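PDB 5BQK: ICP27 from Human herpesvirus 1, which regulates viral gene expression, inhibiting cellular splicing and mediating nuclear export of intronless viral mRNAs, and is represented here by its zinc-binding, mostly helical C-terminal domain. Local coordinates for residues A[119-124]-A[136-141]; A[127-132]-A[206-211]; A[154-159]-A[245-250]. All blocks are in the same frame, centred on the assembly; numbering follows the deposited sequence.

The three contacts lie in a helical domain with no strand. Contacts 1 and 2 are neighbours, their centres about 10 Å apart, and touch directly: Cys122 and Ile139 of contact 1 pack on Leu132 of contact 2. Contact 1 folds the loop after helix 108-127 back on that helix; contact 2 ties an earlier part of the same loop to the loop after helix 184-201. Contact 3 joins helices 142-163 and 245-255 at the zinc site. Along the chain contact 1 closes before contact 3 opens, while contact 2 alternates with each. Contacts 1 and 3, on opposite sides of the chain's centre and about 14 Å apart at their nearest atoms, each touch the second subunit.

Contact 1: A[119-124]-A[136-141]; sequences LAWCKM and DPIIGT
The indole NE1 of Trp121 donates to Asp136 OD2 over 2.8 Å, a fairly straight bond (158° at the hydrogen) that lies close to the ring plane and meets the carboxylate on its syn side. The ring and carboxylate planes are 65° apart. The other oxygen, Asp136 OD1, turns back on its own loop: it accepts from the backbone N of Ile139 at 3.1 Å, an Asx motif, and more weakly from Ile138 N. One buried carboxylate thereby shapes the turn and holds the indole, a task suited to a short acidic side chain.

Trp121 reaches the loop because its CG lies anti to the backbone N (chi1 -180°). Ile138 places CD1 over one face of the indole, 3.8 Å from the centroid of the five-membered ring, in a CH-pi contact; the selenomethionine Met124 sets its CE against the opposite face, toward the rim. At the ring edge Ile139 CD1 packs 3.6 Å from Trp121 CD1, and it also meets Cys122 SG. The branch methyl CG2 of Ile138 packs beside Trp121 CB. Helix 71-87 adds Leu81 and Tyr82 to the surroundings of Trp121, Phe265 of the second subunit packs on it too, and Val199 of helix 184-201 backs Ile139.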
ATOM      1  N   LEU A 119      16.826   5.687  -5.286  1.00 23.90           N
ATOM      2  CA  LEU A 119      18.180   5.178  -5.235  1.00 24.30           C
ATOM      3  C   LEU A 119      19.144   5.865  -6.192  1.00 24.64           C
ATOM      4  O   LEU A 119      20.346   6.169  -5.858  1.00 25.80           O
ATOM      5  CB  LEU A 119      18.158   3.619  -5.417  1.00 25.27           C
ATOM      6  CG  LEU A 119      17.393   2.856  -4.316  1.00 27.30           C
ATOM      7  CD1 LEU A 119      17.676   1.384  -4.444  1.00 32.20           C
ATOM      8  CD2 LEU A 119      17.736   3.335  -2.831  1.00 28.70           C
ATOM      9  N   ALA A 120      18.665   6.187  -7.370  1.00 24.29           N
ATOM     10  CA  ALA A 120      19.530   6.936  -8.287  1.00 23.63           C
ATOM     11  C   ALA A 120      19.853   8.330  -7.724  1.00 23.70           C
ATOM     12  O   ALA A 120      20.974   8.898  -7.870  1.00 24.08           O
ATOM     13  CB  ALA A 120      18.804   7.050  -9.665  1.00 22.73           C
ATOM     14  N   TRP A 121      18.838   8.946  -7.131  1.00 24.38           N
ATOM     15  CA  TRP A 121      19.106  10.250  -6.473  1.00 22.71           C
ATOM     16  C   TRP A 121      20.173  10.156  -5.366  1.00 22.70           C
ATOM     17  O   TRP A 121      21.000  11.075  -5.250  1.00 23.96           O
ATOM     18  CB  TRP A 121      17.817  10.805  -5.928  1.00 23.44           C
ATOM     19  CG  TRP A 121      17.945  12.108  -5.254  1.00 23.65           C
ATOM     20  CD1 TRP A 121      17.979  12.340  -3.891  1.00 27.76           C
ATOM     21  CD2 TRP A 121      18.044  13.371  -5.882  1.00 27.15           C
ATOM     22  NE1 TRP A 121      18.021  13.689  -3.633  1.00 25.78           N
ATOM     23  CE2 TRP A 121      18.084  14.357  -4.834  1.00 31.35           C
ATOM     24  CE3 TRP A 121      18.072  13.789  -7.220  1.00 30.63           C
ATOM     25  CZ2 TRP A 121      18.173  15.737  -5.099  1.00 28.41           C
ATOM     26  CZ3 TRP A 121      18.150  15.177  -7.496  1.00 30.71           C
ATOM     27  CH2 TRP A 121      18.211  16.129  -6.435  1.00 30.07           C
ATOM     28  N   CYS A 122      20.132   9.112  -4.543  1.00 24.28           N
ATOM     29  CA  CYS A 122      21.147   8.927  -3.495  1.00 27.65           C
ATOM     30  C   CYS A 122      22.511   8.665  -4.048  1.00 27.29           C
ATOM     31  O   CYS A 122      23.503   9.187  -3.547  1.00 27.79           O
ATOM     32  CB  CYS A 122      20.808   7.713  -2.577  1.00 28.87           C
ATOM     33  SG  CYS A 122      19.247   7.874  -1.640  1.00 34.23           S
ATOM     34  N   LYS A 123      22.547   7.845  -5.092  1.00 28.62           N
ATOM     35  CA  LYS A 123      23.790   7.579  -5.827  1.00 28.97           C
ATOM     36  C   LYS A 123      24.349   8.838  -6.403  1.00 28.96           C
ATOM     37  O   LYS A 123      25.570   9.064  -6.328  1.00 29.54           O
ATOM     38  CB  LYS A 123      23.573   6.579  -6.974  1.00 29.19           C
ATOM     39  CG  LYS A 123      24.944   6.019  -7.511  1.00 30.57           C
ATOM     40  CD  LYS A 123      24.750   4.923  -8.585  1.00 29.85           C
ATOM     41  CE  LYS A 123      26.143   4.464  -9.165  1.00 26.91           C
ATOM     42  NZ  LYS A 123      25.912   3.209 -10.014  1.00 23.70           N
HETATM   43  N   MSE A 124      23.502   9.677  -6.971  1.00 29.08           N
HETATM   44  CA  MSE A 124      23.997  11.004  -7.436  1.00 28.71           C
HETATM   45  C   MSE A 124      24.554  11.858  -6.285  1.00 29.53           C
HETATM   46  O   MSE A 124      25.596  12.537  -6.459  1.00 29.72           O
HETATM   47  CB  MSE A 124      22.904  11.787  -8.155  1.00 29.81           C
HETATM   48  CG  MSE A 124      23.382  13.122  -8.672  1.00 28.57           C
HETATM   49 SE   MSE A 124      23.162  14.582  -7.387  1.00 32.86          SE
HETATM   50  CE  MSE A 124      21.261  14.458  -7.039  1.00 33.88           C
ATOM     51  N   ASP A 136      15.310  16.601   2.404  1.00 29.66           N
ATOM     52  CA  ASP A 136      15.300  16.324   0.968  1.00 28.55           C
ATOM     53  C   ASP A 136      13.975  15.613   0.615  1.00 26.87           C
ATOM     54  O   ASP A 136      13.650  14.543   1.154  1.00 27.92           O
ATOM     55  CB  ASP A 136      16.510  15.441   0.635  1.00 26.79           C
ATOM     56  CG  ASP A 136      16.610  15.080  -0.821  1.00 28.75           C
ATOM     57  OD1 ASP A 136      15.614  14.562  -1.392  1.00 28.85           O
ATOM     58  OD2 ASP A 136      17.669  15.381  -1.432  1.00 30.51           O
ATOM     59  N   PRO A 137      13.191  16.188  -0.307  1.00 27.14           N
ATOM     60  CA  PRO A 137      11.899  15.513  -0.608  1.00 26.59           C
ATOM     61  C   PRO A 137      11.981  14.063  -1.143  1.00 25.56           C
ATOM     62  O   PRO A 137      11.058  13.303  -0.921  1.00 25.56           O
ATOM     63  CB  PRO A 137      11.287  16.416  -1.708  1.00 25.68           C
ATOM     64  CG  PRO A 137      11.865  17.767  -1.401  1.00 29.48           C
ATOM     65  CD  PRO A 137      13.304  17.466  -1.030  1.00 26.17           C
ATOM     66  N   ILE A 138      12.976  13.740  -1.953  1.00 25.16           N
ATOM     67  CA  ILE A 138      13.124  12.365  -2.490  1.00 23.90           C
ATOM     68  C   ILE A 138      13.601  11.408  -1.363  1.00 24.40           C
ATOM     69  O   ILE A 138      13.017  10.371  -1.169  1.00 23.51           O
ATOM     70  CB  ILE A 138      14.077  12.375  -3.699  1.00 24.96           C
ATOM     71  CG1 ILE A 138      13.490  13.311  -4.794  1.00 26.20           C
ATOM     72  CG2 ILE A 138      14.369  10.973  -4.200  1.00 22.44           C
ATOM     73  CD1 ILE A 138      14.455  13.521  -6.006  1.00 24.21           C
ATOM     74  N   ILE A 139      14.643  11.777  -0.595  1.00 25.03           N
ATOM     75  CA  ILE A 139      15.157  10.887   0.442  1.00 25.28           C
ATOM     76  C   ILE A 139      14.169  10.647   1.548  1.00 25.94           C
ATOM     77  O   ILE A 139      13.922   9.497   2.036  1.00 27.30           O
ATOM     78  CB  ILE A 139      16.417  11.547   1.147  1.00 26.13           C
ATOM     79  CG1 ILE A 139      17.427  12.017   0.147  1.00 26.53           C
ATOM     80  CG2 ILE A 139      17.004  10.596   2.229  1.00 22.37           C
ATOM     81  CD1 ILE A 139      18.075  10.929  -0.550  1.00 38.49           C
ATOM     82  N   GLY A 140      13.529  11.732   1.928  1.00 27.21           N
ATOM     83  CA  GLY A 140      12.604  11.698   3.033  1.00 25.83           C
ATOM     84  C   GLY A 140      11.327  10.968   2.656  1.00 26.89           C
ATOM     85  O   GLY A 140      10.569  10.660   3.539  1.00 25.24           O
ATOM     86  N   THR A 141      11.078  10.597   1.389  1.00 25.32           N
ATOM     87  CA  THR A 141       9.868   9.775   1.230  1.00 24.44           C
ATOM     88  C   THR A 141      10.184   8.316   0.919  1.00 24.59           C
ATOM     89  O   THR A 141       9.338   7.580   0.376  1.00 25.58           O
ATOM     90  CB  THR A 141       8.879  10.346   0.165  1.00 23.84           C
ATOM     91  OG1 THR A 141       9.622  10.553  -1.054  1.00 25.17           O
ATOM     92  CG2 THR A 141       8.329  11.758   0.592  1.00 21.86           C
TER

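Contact 2: A[127-132]-A[206-211]; sequences HHNLPL and IDYATL
Tyr208 and Leu132 both carry CG beside the backbone N (chi1 -67° and -61°): Tyr208 extends its ring from the 3-10 segment 208-211 to the loop that follows helix 108-127, and Leu132 lies obliquely against that ring. The Tyr208 OH donates to Leu130 O at 2.7 Å, approaching from well above the carbonyl plane. A long side chain with a terminal hydroxyl suits this place, since it reaches from one loop to the other and still offers a proton to a backbone carbonyl.

The second polar link is backbone to backbone: Ile206 N donates to Leu132 O at 2.8 Å. Next to this bond Leu132 packs on three side chains. Leu132 CD1 lies 3.9 Å from Tyr208 CD1 and meets Leu211 CD1 tip to tip at 3.7 Å, while Leu132 CB packs against Ile206 CB. Asn129, with positive phi, is the C-prime residue of the Schellman motif that ends the helix, a backbone shape asparagine tolerates well. At the other segment Asp207 OD1 accepts from Ala209 N, an Asx turn opening the 3-10 segment. Cys125 of helix 108-127 touches Leu132, and Ile126 touches Tyr208; helix 184-201 packs Val199 against Ile206 and Ile191 against Leu211.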
ATOM      1  N   HIS A 127      27.795  10.475  -5.377  1.00 32.86           N
ATOM      2  CA  HIS A 127      28.749  10.848  -6.407  1.00 33.78           C
ATOM      3  C   HIS A 127      29.284  12.227  -6.116  1.00 33.90           C
ATOM      4  O   HIS A 127      30.473  12.472  -6.302  1.00 33.80           O
ATOM      5  CB  HIS A 127      28.125  10.790  -7.799  1.00 33.20           C
ATOM      6  CG  HIS A 127      29.015  11.314  -8.886  1.00 35.30           C
ATOM      7  ND1 HIS A 127      29.761  10.490  -9.710  1.00 37.93           N
ATOM      8  CD2 HIS A 127      29.260  12.580  -9.307  1.00 34.52           C
ATOM      9  CE1 HIS A 127      30.419  11.226 -10.600  1.00 33.22           C
ATOM     10  NE2 HIS A 127      30.146  12.495 -10.365  1.00 39.46           N
ATOM     11  N   HIS A 128      28.426  13.150  -5.684  1.00 34.67           N
ATOM     12  CA  HIS A 128      28.907  14.517  -5.531  1.00 34.94           C
ATOM     13  C   HIS A 128      29.361  14.842  -4.107  1.00 35.37           C
ATOM     14  O   HIS A 128      29.670  15.987  -3.806  1.00 36.30           O
ATOM     15  CB  HIS A 128      27.841  15.471  -5.991  1.00 34.43           C
ATOM     16  CG  HIS A 128      27.801  15.614  -7.475  1.00 34.65           C
ATOM     17  ND1 HIS A 128      26.772  15.109  -8.252  1.00 32.62           N
ATOM     18  CD2 HIS A 128      28.697  16.161  -8.329  1.00 32.61           C
ATOM     19  CE1 HIS A 128      27.019  15.387  -9.523  1.00 32.48           C
ATOM     20  NE2 HIS A 128      28.180  16.016  -9.595  1.00 36.75           N
ATOM     21  N   ASN A 129      29.406  13.826  -3.247  1.00 35.11           N
ATOM     22  CA  ASN A 129      29.597  14.020  -1.801  1.00 35.47           C
ATOM     23  C   ASN A 129      28.562  14.950  -1.183  1.00 34.79           C
ATOM     24  O   ASN A 129      28.924  15.774  -0.340  1.00 33.54           O
ATOM     25  CB  ASN A 129      31.003  14.571  -1.474  1.00 35.73           C
ATOM     26  CG  ASN A 129      31.460  14.176  -0.045  1.00 39.94           C
ATOM     27  OD1 ASN A 129      31.232  13.044   0.381  1.00 43.71           O
ATOM     28  ND2 ASN A 129      32.054  15.122   0.705  1.00 43.29           N
ATOM     29  N   LEU A 130      27.301  14.868  -1.617  1.00 33.22           N
ATOM     30  CA  LEU A 130      26.274  15.746  -1.030  1.00 32.97           C
ATOM     31  C   LEU A 130      25.599  14.961   0.094  1.00 31.67           C
ATOM     32  O   LEU A 130      25.423  13.762  -0.035  1.00 31.17           O
ATOM     33  CB  LEU A 130      25.225  16.193  -2.069  1.00 33.96           C
ATOM     34  CG  LEU A 130      25.645  16.782  -3.396  1.00 35.60           C
ATOM     35  CD1 LEU A 130      24.437  16.793  -4.390  1.00 32.02           C
ATOM     36  CD2 LEU A 130      26.257  18.164  -3.204  1.00 40.60           C
ATOM     37  N   PRO A 131      25.238  15.623   1.219  1.00 31.06           N
ATOM     38  CA  PRO A 131      24.677  14.758   2.276  1.00 30.06           C
ATOM     39  C   PRO A 131      23.266  14.323   1.924  1.00 30.09           C
ATOM     40  O   PRO A 131      22.573  14.990   1.124  1.00 29.15           O
ATOM     41  CB  PRO A 131      24.642  15.662   3.552  1.00 30.25           C
ATOM     42  CG  PRO A 131      24.687  17.141   3.006  1.00 28.97           C
ATOM     43  CD  PRO A 131      25.511  17.012   1.682  1.00 30.92           C
ATOM     44  N   LEU A 132      22.869  13.214   2.540  1.00 30.17           N
ATOM     45  CA  LEU A 132      21.584  12.595   2.369  1.00 31.65           C
ATOM     46  C   LEU A 132      20.792  13.124   3.540  1.00 32.63           C
ATOM     47  O   LEU A 132      21.150  12.865   4.701  1.00 33.27           O
ATOM     48  CB  LEU A 132      21.716  11.075   2.466  1.00 30.87           C
ATOM     49  CG  LEU A 132      22.601  10.408   1.427  1.00 32.03           C
ATOM     50  CD1 LEU A 132      22.597   8.925   1.776  1.00 33.23           C
ATOM     51  CD2 LEU A 132      22.045  10.621  -0.019  1.00 29.51           C
ATOM     52  N   ILE A 206      22.595  11.517   6.741  1.00 40.63           N
ATOM     53  CA  ILE A 206      22.409  10.080   6.776  1.00 38.53           C
ATOM     54  C   ILE A 206      23.661   9.467   6.163  1.00 37.86           C
ATOM     55  O   ILE A 206      24.067   9.809   5.030  1.00 37.75           O
ATOM     56  CB  ILE A 206      21.147   9.644   5.959  1.00 39.41           C
ATOM     57  CG1 ILE A 206      19.858  10.136   6.673  1.00 38.31           C
ATOM     58  CG2 ILE A 206      21.164   8.099   5.699  1.00 35.54           C
ATOM     59  CD1 ILE A 206      18.574   9.816   5.944  1.00 32.52           C
ATOM     60  N   ASP A 207      24.307   8.620   6.957  1.00 36.58           N
ATOM     61  CA  ASP A 207      25.560   7.976   6.618  1.00 36.75           C
ATOM     62  C   ASP A 207      25.488   7.148   5.294  1.00 35.05           C
ATOM     63  O   ASP A 207      24.592   6.381   5.082  1.00 35.84           O
ATOM     64  CB  ASP A 207      25.914   7.071   7.800  1.00 37.91           C
ATOM     65  CG  ASP A 207      27.348   6.555   7.745  1.00 41.80           C
ATOM     66  OD1 ASP A 207      27.936   6.306   6.654  1.00 43.89           O
ATOM     67  OD2 ASP A 207      27.878   6.379   8.846  1.00 49.29           O
ATOM     68  N   TYR A 208      26.436   7.317   4.397  1.00 35.52           N
ATOM     69  CA  TYR A 208      26.402   6.569   3.137  1.00 35.22           C
ATOM     70  C   TYR A 208      26.290   5.078   3.372  1.00 34.48           C
ATOM     71  O   TYR A 208      25.707   4.366   2.550  1.00 34.42           O
ATOM     72  CB  TYR A 208      27.593   6.893   2.243  1.00 34.11           C
ATOM     73  CG  TYR A 208      27.591   8.294   1.717  1.00 36.58           C
ATOM     74  CD1 TYR A 208      26.520   9.185   1.992  1.00 33.91           C
ATOM     75  CD2 TYR A 208      28.642   8.744   0.916  1.00 35.68           C
ATOM     76  CE1 TYR A 208      26.539  10.509   1.504  1.00 28.93           C
ATOM     77  CE2 TYR A 208      28.653  10.057   0.394  1.00 32.90           C
ATOM     78  CZ  TYR A 208      27.580  10.909   0.682  1.00 33.20           C
ATOM     79  OH  TYR A 208      27.596  12.173   0.155  1.00 31.48           O
ATOM     80  N   ALA A 209      26.790   4.617   4.530  1.00 33.93           N
ATOM     81  CA  ALA A 209      26.704   3.180   4.897  1.00 31.35           C
ATOM     82  C   ALA A 209      25.292   2.656   4.967  1.00 31.08           C
ATOM     83  O   ALA A 209      25.075   1.436   4.768  1.00 30.20           O
ATOM     84  CB  ALA A 209      27.508   2.810   6.188  1.00 30.72           C
ATOM     85  N   THR A 210      24.353   3.518   5.341  1.00 30.17           N
ATOM     86  CA  THR A 210      22.925   3.213   5.197  1.00 30.22           C
ATOM     87  C   THR A 210      22.590   2.569   3.824  1.00 29.85           C
ATOM     88  O   THR A 210      21.818   1.629   3.790  1.00 30.15           O
ATOM     89  CB  THR A 210      22.136   4.480   5.345  1.00 32.04           C
ATOM     90  OG1 THR A 210      22.412   5.047   6.627  1.00 32.65           O
ATOM     91  CG2 THR A 210      20.583   4.223   5.200  1.00 29.28           C
ATOM     92  N   LEU A 211      23.185   3.069   2.735  1.00 29.21           N
ATOM     93  CA  LEU A 211      23.037   2.507   1.389  1.00 31.99           C
ATOM     94  C   LEU A 211      24.018   1.364   1.026  1.00 32.30           C
ATOM     95  O   LEU A 211      24.034   0.902  -0.112  1.00 33.16           O
ATOM     96  CB  LEU A 211      23.108   3.631   0.351  1.00 30.80           C
ATOM     97  CG  LEU A 211      21.976   4.649   0.646  1.00 35.52           C
ATOM     98  CD1 LEU A 211      22.073   5.832  -0.191  1.00 28.94           C
ATOM     99  CD2 LEU A 211      20.609   4.013   0.373  1.00 34.88           C
TER

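Contact 3: A[154-159]-A[245-250]; sequences RPFLQC and RVCELT. With ZN (zinc ion), chain D.
Cys159 SG and Cys247 SG meet at the zinc ion. Cys159 SG binds the zinc at 2.1 Å. Cys247 SG binds the zinc at 2.4 Å. His238 and Cys242 complete the four-ligand site, giving the three cysteines and one histidine of the CHC2-type zinc finger. The two sulfurs stand 3.8 Å apart, Cys159 SG to Cys247 SG, held near each other by their common metal. Each cysteine carries its sulfur anti to the backbone N (chi1 -176° in Cys159 and -172° in Cys247), which swings it out from its helix toward the zinc.

In the next shell, the Phe156 ring makes an oblique sulfur-aromatic contact with Cys247 SG, 5.4 Å from ring centroid to sulfur, and also meets the ring of His238; its bulk thus borders two zinc ligands at once. Further along the pair of helices Thr250 CG2 fits against Pro155 CG at 4.0 Å and lies near Phe156 CB. Thr250 OG1 donates to Val246 O at 2.8 Å in the preceding turn, so its hydroxyl is satisfied within its own helix and its methyl faces the neighbour. The short helix segments cross at -136°, with axes 9.7 Å apart. Ser244 OG hydrogen-bonds to Cys247 N, and Arg104 of the second subunit packs on Pro155.

The cysteine sulfurs, probably thiolates when bound to zinc, are soft, strongly donating ligands, and three of them with one imidazole are consistent with a structural zinc that pins helix 142-163 to helix 245-255.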
ATOM      1  N   ARG A 154       3.933  -8.259  -0.838  1.00 27.66           N
ATOM      2  CA  ARG A 154       3.970  -9.197   0.295  1.00 29.12           C
ATOM      3  C   ARG A 154       3.559 -10.678   0.021  1.00 29.89           C
ATOM      4  O   ARG A 154       4.297 -11.571   0.363  1.00 29.33           O
ATOM      5  CB  ARG A 154       3.200  -8.670   1.520  1.00 30.29           C
ATOM      6  CG  ARG A 154       3.279  -9.635   2.707  1.00 33.61           C
ATOM      7  CD  ARG A 154       2.605  -9.068   4.007  1.00 40.97           C
ATOM      8  NE  ARG A 154       3.542  -8.311   4.843  1.00 43.64           N
ATOM      9  CZ  ARG A 154       3.624  -6.997   4.789  1.00 43.32           C
ATOM     10  NH1 ARG A 154       2.808  -6.332   3.983  1.00 48.51           N
ATOM     11  NH2 ARG A 154       4.468  -6.350   5.548  1.00 43.00           N
ATOM     12  N   PRO A 155       2.393 -10.947  -0.573  1.00 30.15           N
ATOM     13  CA  PRO A 155       2.046 -12.380  -0.643  1.00 31.60           C
ATOM     14  C   PRO A 155       2.915 -13.195  -1.642  1.00 32.28           C
ATOM     15  O   PRO A 155       3.137 -14.433  -1.480  1.00 31.65           O
ATOM     16  CB  PRO A 155       0.567 -12.375  -1.071  1.00 31.37           C
ATOM     17  CG  PRO A 155       0.435 -11.048  -1.831  1.00 33.47           C
ATOM     18  CD  PRO A 155       1.286 -10.079  -1.008  1.00 31.64           C
ATOM     19  N   PHE A 156       3.392 -12.501  -2.661  1.00 31.22           N
ATOM     20  CA  PHE A 156       4.332 -13.079  -3.621  1.00 30.26           C
ATOM     21  C   PHE A 156       5.699 -13.317  -2.975  1.00 30.61           C
ATOM     22  O   PHE A 156       6.275 -14.401  -3.162  1.00 29.06           O
ATOM     23  CB  PHE A 156       4.468 -12.175  -4.867  1.00 29.32           C
ATOM     24  CG  PHE A 156       5.658 -12.545  -5.756  1.00 31.55           C
ATOM     25  CD1 PHE A 156       5.535 -13.553  -6.709  1.00 29.00           C
ATOM     26  CD2 PHE A 156       6.910 -11.928  -5.579  1.00 31.86           C
ATOM     27  CE1 PHE A 156       6.624 -13.935  -7.528  1.00 31.45           C
ATOM     28  CE2 PHE A 156       8.040 -12.297  -6.380  1.00 32.69           C
ATOM     29  CZ  PHE A 156       7.909 -13.302  -7.342  1.00 29.06           C
ATOM     30  N   LEU A 157       6.221 -12.309  -2.251  1.00 29.93           N
ATOM     31  CA  LEU A 157       7.473 -12.464  -1.528  1.00 31.58           C
ATOM     32  C   LEU A 157       7.396 -13.548  -0.450  1.00 33.08           C
ATOM     33  O   LEU A 157       8.400 -14.256  -0.245  1.00 33.94           O
ATOM     34  CB  LEU A 157       8.020 -11.153  -0.977  1.00 32.00           C
ATOM     35  CG  LEU A 157       8.401 -10.120  -2.040  1.00 33.64           C
ATOM     36  CD1 LEU A 157       8.633  -8.729  -1.414  1.00 33.96           C
ATOM     37  CD2 LEU A 157       9.633 -10.550  -2.887  1.00 34.31           C
ATOM     38  N   GLN A 158       6.232 -13.770   0.167  1.00 33.20           N
ATOM     39  CA  GLN A 158       6.172 -14.828   1.150  1.00 34.26           C
ATOM     40  C   GLN A 158       6.704 -16.137   0.473  1.00 35.18           C
ATOM     41  O   GLN A 158       7.536 -16.847   1.042  1.00 34.16           O
ATOM     42  CB  GLN A 158       4.781 -15.038   1.736  1.00 35.29           C
ATOM     43  CG  GLN A 158       4.841 -15.969   3.051  1.00 36.32           C
ATOM     44  N   CYS A 159       6.287 -16.374  -0.777  1.00 35.22           N
ATOM     45  CA  CYS A 159       6.664 -17.601  -1.485  1.00 33.61           C
ATOM     46  C   CYS A 159       8.091 -17.517  -2.048  1.00 32.53           C
ATOM     47  O   CYS A 159       8.919 -18.406  -1.817  1.00 33.81           O
ATOM     48  CB  CYS A 159       5.598 -17.973  -2.539  1.00 33.59           C
ATOM     49  SG  CYS A 159       5.845 -19.620  -3.493  1.00 33.40           S
ATOM     50  N   ARG A 245      -0.246 -22.632  -8.362  1.00 34.64           N
ATOM     51  CA  ARG A 245      -1.197 -21.894  -9.211  1.00 35.22           C
ATOM     52  C   ARG A 245      -1.584 -20.543  -8.555  1.00 34.52           C
ATOM     53  O   ARG A 245      -1.665 -19.526  -9.251  1.00 33.52           O
ATOM     54  CB  ARG A 245      -2.473 -22.745  -9.506  1.00 35.27           C
ATOM     55  CG  ARG A 245      -3.642 -22.054 -10.324  1.00 40.39           C
ATOM     56  CD  ARG A 245      -3.159 -21.483 -11.734  1.00 39.80           C
ATOM     57  NE  ARG A 245      -4.253 -20.917 -12.528  1.00 42.30           N
ATOM     58  CZ  ARG A 245      -4.129 -20.337 -13.740  1.00 41.62           C
ATOM     59  NH1 ARG A 245      -2.954 -20.240 -14.346  1.00 38.21           N
ATOM     60  NH2 ARG A 245      -5.210 -19.891 -14.378  1.00 37.20           N
ATOM     61  N   VAL A 246      -1.832 -20.531  -7.242  1.00 34.24           N
ATOM     62  CA  VAL A 246      -2.161 -19.246  -6.558  1.00 33.45           C
ATOM     63  C   VAL A 246      -1.000 -18.272  -6.658  1.00 33.14           C
ATOM     64  O   VAL A 246      -1.226 -17.072  -6.934  1.00 32.04           O
ATOM     65  CB  VAL A 246      -2.510 -19.469  -5.080  1.00 34.98           C
ATOM     66  CG1 VAL A 246      -2.448 -18.119  -4.236  1.00 34.01           C
ATOM     67  CG2 VAL A 246      -3.845 -20.182  -4.990  1.00 34.82           C
ATOM     68  N   CYS A 247       0.252 -18.779  -6.520  1.00 30.98           N
ATOM     69  CA  CYS A 247       1.421 -17.884  -6.573  1.00 30.60           C
ATOM     70  C   CYS A 247       1.495 -17.277  -7.989  1.00 30.86           C
ATOM     71  O   CYS A 247       1.766 -16.075  -8.167  1.00 27.93           O
ATOM     72  CB  CYS A 247       2.747 -18.651  -6.294  1.00 29.03           C
ATOM     73  SG  CYS A 247       4.068 -17.552  -6.141  1.00 32.97           S
ATOM     74  N   GLU A 248       1.279 -18.140  -8.981  1.00 30.16           N
ATOM     75  CA  GLU A 248       1.349 -17.757 -10.399  1.00 31.55           C
ATOM     76  C   GLU A 248       0.257 -16.701 -10.670  1.00 30.33           C
ATOM     77  O   GLU A 248       0.453 -15.719 -11.398  1.00 28.82           O
ATOM     78  CB  GLU A 248       1.077 -18.983 -11.315  1.00 31.15           C
ATOM     79  CG  GLU A 248       1.270 -18.619 -12.735  1.00 32.55           C
ATOM     80  CD  GLU A 248       1.025 -19.747 -13.745  1.00 38.39           C
ATOM     81  OE1 GLU A 248       0.372 -20.781 -13.451  1.00 40.73           O
ATOM     82  OE2 GLU A 248       1.489 -19.533 -14.879  1.00 37.51           O
ATOM     83  N   LEU A 249      -0.914 -16.933 -10.096  1.00 29.80           N
ATOM     84  CA  LEU A 249      -1.996 -15.932 -10.252  1.00 30.57           C
ATOM     85  C   LEU A 249      -1.617 -14.585  -9.633  1.00 29.17           C
ATOM     86  O   LEU A 249      -1.764 -13.494 -10.251  1.00 28.25           O
ATOM     87  CB  LEU A 249      -3.214 -16.445  -9.564  1.00 30.98           C
ATOM     88  CG  LEU A 249      -4.145 -17.283 -10.378  1.00 33.54           C
ATOM     89  CD1 LEU A 249      -5.151 -17.752  -9.348  1.00 33.07           C
ATOM     90  CD2 LEU A 249      -4.750 -16.393 -11.473  1.00 36.63           C
ATOM     91  N   THR A 250      -1.057 -14.691  -8.440  1.00 29.25           N
ATOM     92  CA  THR A 250      -0.557 -13.531  -7.712  1.00 28.84           C
ATOM     93  C   THR A 250       0.475 -12.755  -8.502  1.00 28.10           C
ATOM     94  O   THR A 250       0.363 -11.543  -8.728  1.00 26.26           O
ATOM     95  CB  THR A 250      -0.075 -13.919  -6.321  1.00 29.12           C
ATOM     96  OG1 THR A 250      -1.166 -14.579  -5.665  1.00 28.69           O
ATOM     97  CG2 THR A 250       0.356 -12.658  -5.509  1.00 29.82           C
TER
HETATM   98 ZN    ZN D 601       5.745 -19.121  -5.562  1.00 33.50          ZN